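Local coordinates for peptidoglycan-N-acetylglucosamine deacetylase BC_1974 (Bacillus cereus, PDB 5N1P), which catalyses the metal-dependent removal of acetyl groups from N-acetylglucosamine residues of peptidoglycan, releasing acetate, at residues Val3-Phe8 / Gln157-Met162; Val56-Met61 / Lys79-Leu84; Pro93-Pro98 / Glu188-Glu193; Lys120-Thr125 / Ser194-Asn199. All coordinates share one frame; numbering follows the deposited sequence.

Overall arrangement
The four contacts sit in one CE4 fold, contacts 2 and 4 at its inhibitor pocket. Contact 1 pairs strands 2-9 and 157-163 of the main parallel sheet; contact 2, about 20 Å away between centres, sets strand 55-58 of the same sheet against helix 74-89 and supplies a zinc ligand. Contacts 3 and 4, centres about 8 Å apart, involve the adjacent strands 95-96 and 120-121 of a small parallel sheet, each covered by the chain that follows strand 185-187. Contact 2 closes before contacts 3 and 4 open, whereas contacts 1, 3 and 4 interlock along the sequence. Arg97 of contact 3 and Thr125 of contact 4 both hydrogen-bond to residues of contact 1.

Contact 1 of 4, residues Val3-Phe8 / Gln157-Met162; sequences VAYLTF and QEVILM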
# COMPACT_ATOMS: atom_id res chain seq x y z
N VAL A 3 -5.61 0.26 15.50
CA VAL A 3 -4.46 0.06 14.63
C VAL A 3 -4.59 0.84 13.33
O VAL A 3 -5.63 0.80 12.67
CB VAL A 3 -4.24 -1.44 14.31
CG1 VAL A 3 -2.98 -1.63 13.46
CG2 VAL A 3 -4.16 -2.26 15.59
N ALA A 4 -3.52 1.55 12.98
CA ALA A 4 -3.45 2.27 11.71
C ALA A 4 -2.52 1.53 10.78
O ALA A 4 -1.38 1.23 11.14
CB ALA A 4 -2.97 3.71 11.92
N TYR A 5 -3.00 1.25 9.57
CA TYR A 5 -2.19 0.60 8.55
C TYR A 5 -1.81 1.59 7.47
O TYR A 5 -2.60 1.88 6.57
CB TYR A 5 -2.95 -0.58 7.94
CG TYR A 5 -3.29 -1.68 8.92
CD1 TYR A 5 -2.45 -2.78 9.06
CD2 TYR A 5 -4.44 -1.61 9.70
CE1 TYR A 5 -2.75 -3.78 9.96
CE2 TYR A 5 -4.75 -2.61 10.60
CZ TYR A 5 -3.90 -3.70 10.72
OH TYR A 5 -4.19 -4.70 11.61
N LEU A 6 -0.61 2.14 7.58
CA LEU A 6 -0.10 3.00 6.54
C LEU A 6 0.25 2.13 5.35
O LEU A 6 0.95 1.14 5.51
CB LEU A 6 1.15 3.76 7.00
CG LEU A 6 0.99 4.98 7.89
CD1 LEU A 6 2.35 5.49 8.31
CD2 LEU A 6 0.20 6.06 7.15
N THR A 7 -0.24 2.50 4.18
CA THR A 7 0.10 1.73 2.97
C THR A 7 0.65 2.67 1.90
O THR A 7 0.16 3.79 1.71
CB THR A 7 -1.10 0.92 2.40
OG1 THR A 7 -2.08 1.80 1.82
CG2 THR A 7 -1.75 0.06 3.50
N PHE A 8 1.68 2.20 1.20
CA PHE A 8 2.38 3.03 0.23
C PHE A 8 2.42 2.32 -1.10
O PHE A 8 2.99 1.24 -1.20
CB PHE A 8 3.80 3.34 0.70
CG PHE A 8 3.86 4.09 1.99
CD1 PHE A 8 3.71 5.46 2.00
CD2 PHE A 8 4.02 3.41 3.19
CE1 PHE A 8 3.74 6.17 3.21
CE2 PHE A 8 4.05 4.11 4.40
CZ PHE A 8 3.90 5.49 4.40
N GLN A 157 -9.86 0.26 13.15
CA GLN A 157 -8.89 -0.07 12.10
C GLN A 157 -9.04 0.90 10.93
O GLN A 157 -10.13 1.10 10.42
CB GLN A 157 -9.09 -1.50 11.60
CG GLN A 157 -8.89 -2.56 12.65
CD GLN A 157 -10.04 -3.53 12.69
OE1 GLN A 157 -11.13 -3.20 13.16
NE2 GLN A 157 -9.82 -4.74 12.18
N GLU A 158 -7.93 1.51 10.54
CA GLU A 158 -7.92 2.38 9.37
C GLU A 158 -6.79 1.97 8.45
O GLU A 158 -5.68 1.71 8.90
CB GLU A 158 -7.77 3.84 9.76
CG GLU A 158 -8.91 4.40 10.61
CD GLU A 158 -10.12 4.83 9.79
OE1 GLU A 158 -10.17 4.55 8.58
OE2 GLU A 158 -11.04 5.46 10.37
N VAL A 159 -7.08 1.91 7.15
CA VAL A 159 -6.06 1.59 6.15
C VAL A 159 -5.86 2.82 5.29
O VAL A 159 -6.79 3.28 4.63
CB VAL A 159 -6.48 0.39 5.28
CG1 VAL A 159 -5.44 0.11 4.19
CG2 VAL A 159 -6.70 -0.83 6.17
N ILE A 160 -4.66 3.37 5.32
CA ILE A 160 -4.40 4.69 4.75
C ILE A 160 -3.65 4.60 3.43
O ILE A 160 -2.56 4.03 3.37
CB ILE A 160 -3.61 5.55 5.73
CG1 ILE A 160 -4.38 5.68 7.05
CG2 ILE A 160 -3.31 6.91 5.11
CD1 ILE A 160 -3.50 6.04 8.22
N LEU A 161 -4.21 5.19 2.38
CA LEU A 161 -3.61 5.19 1.05
C LEU A 161 -2.67 6.36 0.85
O LEU A 161 -3.09 7.53 0.88
CB LEU A 161 -4.68 5.22 -0.05
CG LEU A 161 -4.15 5.40 -1.47
CD1 LEU A 161 -3.32 4.19 -1.93
CD2 LEU A 161 -5.28 5.69 -2.46
N MET A 162 -1.39 6.04 0.65
CA MET A 162 -0.38 7.02 0.29
C MET A 162 0.51 6.45 -0.82
O MET A 162 0.39 5.28 -1.19
CB MET A 162 0.46 7.41 1.50
CG MET A 162 -0.37 8.02 2.59
SD MET A 162 0.58 8.54 4.01
CE MET A 162 1.38 9.98 3.33
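Thr7 grips the carbonyl of Ile160 twice. Its backbone N and its hydroxyl both donate to Ile160 O, with OG1 at 2.8 Å from that oxygen and lying well above the carbonyl plane, 47° out of it. A chi1 of 71° tucks OG1 between the backbone N and the carbonyl carbon of Thr7, while CG2 turns to Val159 CG1 at 3.8 Å. The same hydroxyl also meets the guanidinium of Arg97. Tyr5 works on the backbone at both ends: its N donates to Glu158 O (2.8 Å) and its O accepts from Ile160 N (2.8 Å). Its ring presents an edge to that Glu158 oxygen, CD2 lying 3.6 Å from Glu158 O, and Val3 CG1 lies over one ring face near the rim. These bonds form an in-register parallel ladder in the parallel sheet of the distorted beta/alpha barrel of the CE4 (NodB-homology) fold, the two strands running 19° apart. On the sheet face of Leu6 and Phe8 the packing is apolar and looks to helix 167-182. Leu6 CD2 reaches Ile160 CD1 at 3.9 Å and also touches Met162 SD. With CG anti to its carbonyl carbon, Met162 runs alongside Phe8: CB sits 3.8 Å from Phe8 CD1, and SD makes an oblique Met-aromatic contact with the ring. Beyond the strand pair, the carboxylate of Glu158 turns to Thr125 and Lys155.

Contact 2 of 4, residues Val56-Met61 / Lys79-Leu84; sequences VGMHSM and KEDQGL. With ZN (zinc ion), chain F; 8GK (~{N}-oxidanylnaphthalene-1-carboxamide), chain E.
Asp81 reaches from helix 74-89 to the backbone that carries the zinc ligand His59. Its OD2 accepts from His59 N at 3.3 Å, approached nearly along the C-O axis, and weakly from Ser60 N. Within the loop, Ser60 OG donates to His59 O at 2.6 Å, in the carbonyl plane on a lone pair.

The remaining contacts with the helix are van der Waals, made by two methionines, Met58 at the strand end and Met61 in the loop, that flank Asp81. Met58, bent at chi2 (80°) and chi3, lays CG 3.6 Å from Gln82 N, and its SD rests on Gln82 CB. Met61, also folded, crosses Glu80 at about a right angle; its CE meets Leu84 CD1 at 3.7 Å.

Of the two segments, His59 alone binds the metal: NE2 is 2.1 Å from zinc, with Asp10 and His63 as the other protein ligands. The inhibitor chelates through O14, 2.1 Å from zinc, and O12, a longer 2.5 Å, and water is a further ligand. His59 ND1 donates to Arg97 O.

Asp81 probably helps to position the backbone of the zinc ligand from behind, while the Arg97 carbonyl probably makes NE2 a stronger donor.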
# COMPACT_ATOMS: atom_id res chain seq x y z
N VAL A 56 5.49 -6.42 2.29
CA VAL A 56 5.66 -6.14 0.87
C VAL A 56 4.66 -6.95 0.06
O VAL A 56 4.67 -8.18 0.07
CB VAL A 56 7.07 -6.48 0.39
CG1 VAL A 56 7.17 -6.27 -1.09
CG2 VAL A 56 8.10 -5.62 1.15
N GLY A 57 3.78 -6.24 -0.64
CA GLY A 57 2.77 -6.86 -1.49
C GLY A 57 2.83 -6.33 -2.91
O GLY A 57 3.74 -5.58 -3.27
N MET A 58 1.83 -6.70 -3.71
CA MET A 58 1.87 -6.47 -5.15
C MET A 58 0.91 -5.37 -5.61
O MET A 58 -0.22 -5.29 -5.12
CB MET A 58 1.52 -7.75 -5.92
CG MET A 58 2.63 -8.80 -5.91
SD MET A 58 2.72 -9.78 -4.41
CE MET A 58 1.08 -10.51 -4.42
N HIS A 59 1.35 -4.58 -6.58
CA HIS A 59 0.51 -3.51 -7.16
C HIS A 59 0.48 -3.58 -8.69
O HIS A 59 0.16 -2.59 -9.33
CB HIS A 59 1.02 -2.14 -6.71
CG HIS A 59 0.05 -1.00 -6.91
ND1 HIS A 59 -1.30 -1.11 -6.64
CD2 HIS A 59 0.26 0.28 -7.31
CE1 HIS A 59 -1.88 0.06 -6.87
NE2 HIS A 59 -0.96 0.91 -7.28
N SER A 60 0.80 -4.76 -9.22
CA SER A 60 0.73 -5.15 -10.64
C SER A 60 2.02 -4.84 -11.41
O SER A 60 3.01 -4.37 -10.84
CB SER A 60 -0.46 -4.50 -11.36
OG SER A 60 -0.15 -3.20 -11.87
N MET A 61 2.01 -5.16 -12.70
CA MET A 61 3.15 -4.95 -13.58
C MET A 61 3.00 -3.68 -14.41
O MET A 61 3.94 -2.89 -14.54
CB MET A 61 3.33 -6.13 -14.54
CG MET A 61 3.67 -7.45 -13.88
SD MET A 61 5.22 -7.47 -12.94
CE MET A 61 6.42 -6.98 -14.15
N LYS A 79 0.57 -12.33 -10.15
CA LYS A 79 1.40 -13.52 -10.04
C LYS A 79 2.81 -13.23 -10.55
O LYS A 79 3.80 -13.68 -9.96
CB LYS A 79 0.79 -14.71 -10.80
CG LYS A 79 1.34 -16.06 -10.36
CD LYS A 79 0.59 -17.22 -10.98
CE LYS A 79 1.27 -18.55 -10.68
NZ LYS A 79 0.56 -19.70 -11.31
N GLU A 80 2.92 -12.47 -11.63
CA GLU A 80 4.24 -12.15 -12.17
C GLU A 80 5.03 -11.29 -11.17
O GLU A 80 6.22 -11.50 -10.94
CB GLU A 80 4.13 -11.43 -13.52
CG GLU A 80 5.49 -11.12 -14.13
CD GLU A 80 5.40 -10.48 -15.50
OE1 GLU A 80 4.28 -10.40 -16.07
OE2 GLU A 80 6.45 -10.07 -16.01
N ASP A 81 4.34 -10.31 -10.60
CA ASP A 81 4.92 -9.38 -9.63
C ASP A 81 5.34 -10.16 -8.37
O ASP A 81 6.42 -9.96 -7.82
CB ASP A 81 3.89 -8.29 -9.33
CG ASP A 81 4.48 -7.04 -8.71
OD1 ASP A 81 5.71 -6.81 -8.74
OD2 ASP A 81 3.66 -6.24 -8.19
N GLN A 82 4.47 -11.08 -7.96
CA GLN A 82 4.75 -11.95 -6.82
C GLN A 82 6.08 -12.68 -6.99
O GLN A 82 6.90 -12.74 -6.07
CB GLN A 82 3.61 -12.94 -6.66
CG GLN A 82 3.75 -13.89 -5.49
CD GLN A 82 2.74 -15.00 -5.56
OE1 GLN A 82 2.72 -15.77 -6.53
NE2 GLN A 82 1.88 -15.10 -4.55
N GLY A 83 6.31 -13.21 -8.19
CA GLY A 83 7.53 -13.96 -8.47
C GLY A 83 8.77 -13.07 -8.41
O GLY A 83 9.81 -13.50 -7.92
N LEU A 84 8.66 -11.84 -8.91
CA LEU A 84 9.77 -10.90 -8.85
C LEU A 84 10.16 -10.58 -7.41
O LEU A 84 11.34 -10.52 -7.06
CB LEU A 84 9.41 -9.60 -9.58
CG LEU A 84 9.29 -9.72 -11.10
CD1 LEU A 84 8.79 -8.41 -11.69
CD2 LEU A 84 10.63 -10.11 -11.70
ZN ZN F . -1.13 2.91 -8.01
C1 8GK E . -3.90 3.65 -7.05
C2 8GK E . -5.13 4.47 -7.30
C3 8GK E . -5.11 5.38 -8.34
C4 8GK E . -6.25 6.14 -8.60
C5 8GK E . -7.40 5.98 -7.84
C6 8GK E . -7.41 5.05 -6.80
C7 8GK E . -6.27 4.30 -6.53
C8 8GK E . -6.21 7.06 -9.64
C9 8GK E . -5.06 7.23 -10.41
C10 8GK E . -3.93 6.47 -10.14
C11 8GK E . -3.96 5.55 -9.11
O12 8GK E . -3.60 2.84 -7.91
N13 8GK E . -3.14 3.83 -5.97
O14 8GK E . -1.77 3.63 -6.12
O HOH W 1 -1.13 5.18 -8.38

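Contact 3 of 4, residues Pro93-Pro98 / Glu188-Glu193; sequences PKLTRP and EAYHEE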
# COMPACT_ATOMS: atom_id res chain seq x y z
N PRO A 93 4.38 -13.10 -1.51
CA PRO A 93 3.29 -12.41 -0.81
C PRO A 93 1.93 -12.77 -1.38
O PRO A 93 1.86 -13.05 -2.57
CB PRO A 93 3.58 -10.94 -1.08
CG PRO A 93 5.06 -10.90 -1.46
CD PRO A 93 5.28 -12.16 -2.20
N LYS A 94 0.89 -12.71 -0.55
CA LYS A 94 -0.46 -13.00 -1.01
C LYS A 94 -1.32 -11.75 -1.21
O LYS A 94 -2.30 -11.81 -1.94
CB LYS A 94 -1.17 -13.94 -0.04
CG LYS A 94 -0.51 -15.32 0.09
CD LYS A 94 -0.29 -15.96 -1.28
CE LYS A 94 0.34 -17.36 -1.19
NZ LYS A 94 1.81 -17.32 -0.91
N LEU A 95 -0.96 -10.64 -0.58
CA LEU A 95 -1.83 -9.46 -0.63
C LEU A 95 -1.55 -8.57 -1.83
O LEU A 95 -0.40 -8.21 -2.11
CB LEU A 95 -1.70 -8.65 0.66
CG LEU A 95 -2.70 -7.49 0.81
CD1 LEU A 95 -4.14 -8.02 0.91
CD2 LEU A 95 -2.31 -6.67 2.04
N THR A 96 -2.61 -8.21 -2.54
CA THR A 96 -2.54 -7.32 -3.67
C THR A 96 -3.35 -6.05 -3.37
O THR A 96 -4.30 -6.08 -2.60
CB THR A 96 -3.10 -7.97 -4.96
OG1 THR A 96 -4.53 -8.10 -4.86
CG2 THR A 96 -2.48 -9.34 -5.16
N ARG A 97 -2.92 -4.96 -3.98
CA ARG A 97 -3.65 -3.68 -3.94
C ARG A 97 -3.99 -3.32 -5.38
O ARG A 97 -3.10 -3.16 -6.21
CB ARG A 97 -2.77 -2.62 -3.26
CG ARG A 97 -3.00 -1.15 -3.59
CD ARG A 97 -4.22 -0.54 -2.91
NE ARG A 97 -4.38 -0.72 -1.47
CZ ARG A 97 -3.80 0.02 -0.53
NH1 ARG A 97 -2.89 0.95 -0.85
NH2 ARG A 97 -4.07 -0.20 0.76
N PRO A 98 -5.29 -3.24 -5.71
CA PRO A 98 -5.63 -2.99 -7.12
C PRO A 98 -5.29 -1.57 -7.55
O PRO A 98 -5.69 -0.61 -6.89
CB PRO A 98 -7.16 -3.19 -7.18
CG PRO A 98 -7.52 -3.87 -5.90
CD PRO A 98 -6.47 -3.50 -4.88
N GLU A 188 0.91 -0.73 12.54
CA GLU A 188 1.33 -2.08 12.21
C GLU A 188 1.35 -2.32 10.72
O GLU A 188 0.66 -1.65 9.95
CB GLU A 188 0.40 -3.12 12.86
CG GLU A 188 0.52 -3.19 14.37
CD GLU A 188 -0.09 -4.47 14.93
OE1 GLU A 188 -1.16 -4.87 14.44
OE2 GLU A 188 0.51 -5.06 15.85
N ALA A 189 2.17 -3.29 10.33
CA ALA A 189 2.13 -3.78 8.96
C ALA A 189 0.98 -4.76 8.81
O ALA A 189 0.48 -5.30 9.78
CB ALA A 189 3.43 -4.46 8.60
N TYR A 190 0.59 -5.00 7.57
CA TYR A 190 -0.29 -6.10 7.27
C TYR A 190 0.36 -7.41 7.63
O TYR A 190 1.55 -7.59 7.48
CB TYR A 190 -0.69 -6.11 5.80
CG TYR A 190 -1.53 -7.29 5.37
CD1 TYR A 190 -2.91 -7.27 5.50
CD2 TYR A 190 -0.94 -8.42 4.78
CE1 TYR A 190 -3.69 -8.35 5.10
CE2 TYR A 190 -1.70 -9.50 4.38
CZ TYR A 190 -3.09 -9.45 4.53
OH TYR A 190 -3.81 -10.55 4.10
N HIS A 191 -0.49 -8.34 8.05
CA HIS A 191 -0.14 -9.68 8.54
C HIS A 191 -1.03 -10.76 7.90
O HIS A 191 -2.24 -10.76 8.13
CB HIS A 191 -0.23 -9.50 10.04
CG HIS A 191 0.99 -8.89 10.65
ND1 HIS A 191 1.24 -7.54 10.69
CD2 HIS A 191 1.78 -9.44 11.60
CE1 HIS A 191 2.30 -7.31 11.45
NE2 HIS A 191 2.63 -8.46 12.03
N GLU A 192 -0.43 -11.56 7.01
CA GLU A 192 -1.17 -12.58 6.26
C GLU A 192 -1.95 -13.52 7.17
O GLU A 192 -3.10 -13.88 6.88
CB GLU A 192 -0.25 -13.39 5.35
CG GLU A 192 0.09 -12.70 4.04
CD GLU A 192 1.06 -13.47 3.15
OE1 GLU A 192 1.34 -14.65 3.41
OE2 GLU A 192 1.56 -12.85 2.18
N GLU A 193 -1.34 -13.90 8.29
CA GLU A 193 -1.98 -14.81 9.23
C GLU A 193 -3.11 -14.14 10.01
O GLU A 193 -3.87 -14.81 10.72
CB GLU A 193 -0.95 -15.39 10.20
CG GLU A 193 -0.25 -14.35 11.08
CD GLU A 193 0.94 -13.67 10.39
OE1 GLU A 193 0.97 -13.56 9.15
OE2 GLU A 193 1.87 -13.24 11.12
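Pro93-Pro98, which includes the short strand 95-96, and the irregular chain Glu188-Glu193 stay apart as backbones: the nearest CA atoms, Lys94 and Glu192, are 7.3 Å from each other, and no backbone-to-backbone hydrogen bond joins them. Side chains close the distance at two places. Glu192, in a 3-10 turn, is extended beyond CG and brings OE2 to Lys94 N at 2.8 Å. That N-H meets OE2 from above the carboxylate plane, 47° out of it. The aliphatic start of Lys94 packs against the same group, its CB 3.7 Å from Glu192 OE2, before the chain bends at chi2 and turns its amine to Ser92 O. Tyr55 OH also hydrogen-bonds OE2.

Deeper in, Leu95 plugs onto Tyr190. CD2 stands over the middle of the phenol ring, 3.4 Å from its centroid and 8° off the normal, a close CH-pi contact, while CB lies 3.8 Å from Tyr190 CE2. The ring is offered to Leu95 because Tyr190 CG is anti to the backbone N (chi1 176°), and its OH is bound to His195 ND1.

Contact 3 therefore joins the small sheet of strands 95-96 and 120-121 to the chain beyond strand 185-187 by one polar and one apolar link. Two donors at Glu192 OE2 probably stabilise the carboxylate in its charged form, while the Leu95-Tyr190 face is held by dispersion and CH-pi attraction.

Contact 4 of 4, residues Lys120-Thr125 / Ser194-Asn199; sequences KVWDWT and SHFPVN. With 8GK (~{N}-oxidanylnaphthalene-1-carboxamide), chain E.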
# COMPACT_ATOMS: atom_id res chain seq x y z
N LYS A 120 -5.17 -12.22 -1.83
CA LYS A 120 -6.10 -11.33 -1.14
C LYS A 120 -6.04 -9.94 -1.79
O LYS A 120 -5.11 -9.63 -2.54
CB LYS A 120 -5.78 -11.22 0.36
CG LYS A 120 -5.83 -12.53 1.14
CD LYS A 120 -7.24 -13.11 1.21
CE LYS A 120 -7.26 -14.36 2.08
NZ LYS A 120 -8.60 -15.00 2.11
N VAL A 121 -7.04 -9.11 -1.48
CA VAL A 121 -7.14 -7.78 -2.04
C VAL A 121 -7.42 -6.78 -0.94
O VAL A 121 -8.40 -6.93 -0.20
CB VAL A 121 -8.28 -7.67 -3.09
CG1 VAL A 121 -8.57 -6.20 -3.42
CG2 VAL A 121 -7.95 -8.45 -4.35
N TRP A 122 -6.59 -5.75 -0.83
CA TRP A 122 -6.88 -4.64 0.08
C TRP A 122 -7.04 -3.35 -0.70
O TRP A 122 -6.16 -2.97 -1.49
CB TRP A 122 -5.77 -4.45 1.12
CG TRP A 122 -6.09 -5.01 2.47
CD1 TRP A 122 -7.03 -5.98 2.76
CD2 TRP A 122 -5.53 -4.60 3.72
NE1 TRP A 122 -7.05 -6.21 4.13
CE2 TRP A 122 -6.15 -5.37 4.73
CE3 TRP A 122 -4.55 -3.67 4.09
CZ2 TRP A 122 -5.83 -5.23 6.08
CZ3 TRP A 122 -4.24 -3.53 5.43
CH2 TRP A 122 -4.88 -4.30 6.41
N ASP A 123 -8.19 -2.70 -0.49
CA ASP A 123 -8.35 -1.32 -0.90
C ASP A 123 -7.91 -0.46 0.30
O ASP A 123 -6.87 -0.74 0.89
CB ASP A 123 -9.79 -1.03 -1.34
CG ASP A 123 -10.16 -1.76 -2.62
OD1 ASP A 123 -9.46 -1.56 -3.64
OD2 ASP A 123 -11.16 -2.53 -2.64
N TRP A 124 -8.69 0.55 0.67
CA TRP A 124 -8.27 1.41 1.77
C TRP A 124 -9.49 2.01 2.44
O TRP A 124 -10.59 1.90 1.89
CB TRP A 124 -7.34 2.52 1.26
CG TRP A 124 -7.92 3.27 0.11
CD1 TRP A 124 -8.70 4.39 0.17
CD2 TRP A 124 -7.79 2.95 -1.28
NE1 TRP A 124 -9.06 4.79 -1.09
CE2 TRP A 124 -8.53 3.92 -2.00
CE3 TRP A 124 -7.14 1.93 -1.99
CZ2 TRP A 124 -8.62 3.91 -3.40
CZ3 TRP A 124 -7.24 1.91 -3.37
CH2 TRP A 124 -7.97 2.90 -4.06
N THR A 125 -9.31 2.62 3.61
CA THR A 125 -10.43 3.31 4.28
C THR A 125 -10.24 4.81 4.33
O THR A 125 -11.21 5.56 4.53
CB THR A 125 -10.63 2.80 5.73
OG1 THR A 125 -9.50 3.14 6.54
CG2 THR A 125 -10.86 1.30 5.76
N SER A 194 -3.21 -12.81 9.89
CA SER A 194 -4.22 -12.03 10.60
C SER A 194 -5.08 -11.23 9.64
O SER A 194 -5.55 -10.14 9.97
CB SER A 194 -3.56 -11.07 11.60
OG SER A 194 -2.79 -11.77 12.56
N HIS A 195 -5.28 -11.77 8.44
CA HIS A 195 -6.07 -11.09 7.42
C HIS A 195 -7.48 -10.74 7.90
O HIS A 195 -8.13 -11.55 8.55
CB HIS A 195 -6.19 -11.94 6.16
CG HIS A 195 -6.99 -11.30 5.08
ND1 HIS A 195 -6.48 -10.33 4.25
CD2 HIS A 195 -8.28 -11.48 4.70
CE1 HIS A 195 -7.41 -9.93 3.41
NE2 HIS A 195 -8.52 -10.62 3.65
N PHE A 196 -7.92 -9.53 7.58
CA PHE A 196 -9.34 -9.19 7.67
C PHE A 196 -9.68 -8.43 6.40
O PHE A 196 -8.82 -7.74 5.84
CB PHE A 196 -9.65 -8.38 8.94
CG PHE A 196 -8.89 -7.09 9.06
CD1 PHE A 196 -9.47 -5.89 8.69
CD2 PHE A 196 -7.59 -7.08 9.54
CE1 PHE A 196 -8.76 -4.70 8.81
CE2 PHE A 196 -6.88 -5.90 9.64
CZ PHE A 196 -7.47 -4.71 9.28
N PRO A 197 -10.92 -8.58 5.92
CA PRO A 197 -11.27 -7.96 4.64
C PRO A 197 -11.36 -6.43 4.71
O PRO A 197 -11.97 -5.86 5.62
CB PRO A 197 -12.65 -8.56 4.32
CG PRO A 197 -12.76 -9.78 5.18
CD PRO A 197 -11.98 -9.45 6.43
N VAL A 198 -10.70 -5.80 3.75
CA VAL A 198 -10.79 -4.36 3.52
C VAL A 198 -10.87 -4.16 2.01
O VAL A 198 -9.85 -3.97 1.34
CB VAL A 198 -9.58 -3.58 4.08
CG1 VAL A 198 -9.81 -2.06 3.88
CG2 VAL A 198 -9.40 -3.88 5.54
N ASN A 199 -12.08 -4.23 1.47
CA ASN A 199 -12.22 -3.99 0.04
C ASN A 199 -13.58 -3.37 -0.26
O ASN A 199 -14.54 -3.54 0.49
CB ASN A 199 -11.99 -5.28 -0.77
CG ASN A 199 -13.06 -6.33 -0.56
OD1 ASN A 199 -14.16 -6.25 -1.13
ND2 ASN A 199 -12.74 -7.35 0.23
C1 8GK E . -3.90 3.65 -7.05
C2 8GK E . -5.13 4.47 -7.30
C3 8GK E . -5.11 5.38 -8.34
C4 8GK E . -6.25 6.14 -8.60
C5 8GK E . -7.40 5.98 -7.84
C6 8GK E . -7.41 5.05 -6.80
C7 8GK E . -6.27 4.30 -6.53
C8 8GK E . -6.21 7.06 -9.64
C9 8GK E . -5.06 7.23 -10.41
C10 8GK E . -3.93 6.47 -10.14
C11 8GK E . -3.96 5.55 -9.11
O12 8GK E . -3.60 2.84 -7.91
N13 8GK E . -3.14 3.83 -5.97
O14 8GK E . -1.77 3.63 -6.12
O HOH W 2 -10.16 -7.63 1.59
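Trp122 donates its indole N-H to the backbone of the other segment: Phe196 O lies 2.9 Å from Trp122 NE1 in the plane of the indole, and the N-H...O angle is 163°. The second direct hydrogen bond runs from Asp123 N to Val198 O (2.8 Å). One bridging water completes the polar set, donating a hydrogen bond to Val121 O and accepting from Val198 N and Asn199 ND2.

Aromatic and CH-pi contacts gather round the same indole. Val198 spreads over one face, CB 3.8 Å from the centroid of the five-membered ring, and the benzo edge points at the face of Phe196, with Trp122 CZ2 3.6 Å from Phe196 CZ in an edge-to-face pair. His195 meets the indole obliquely, completing an aromatic cluster that Tyr5 and Tyr190 extend by further edge-to-face contacts. In this CE4 fold the cluster ties the loop after strand 120-121 to the C-terminal chain beyond strand 185-187. Lys120, bent at chi2 (-67°), lays its aliphatic chain across His195, CD standing over the imidazole face at 3.8 Å from the ring centroid.

Among the remaining side chains, Asp123 OD2 approaches Asn199 CA at 3.2 Å and is hydrogen-bonded to Ser102 and Phe200 N. Trp124 turns from the loop to the inhibitor pocket, where its CH2 touches naphthalene carbon C7 of the inhibitor at 3.3 Å.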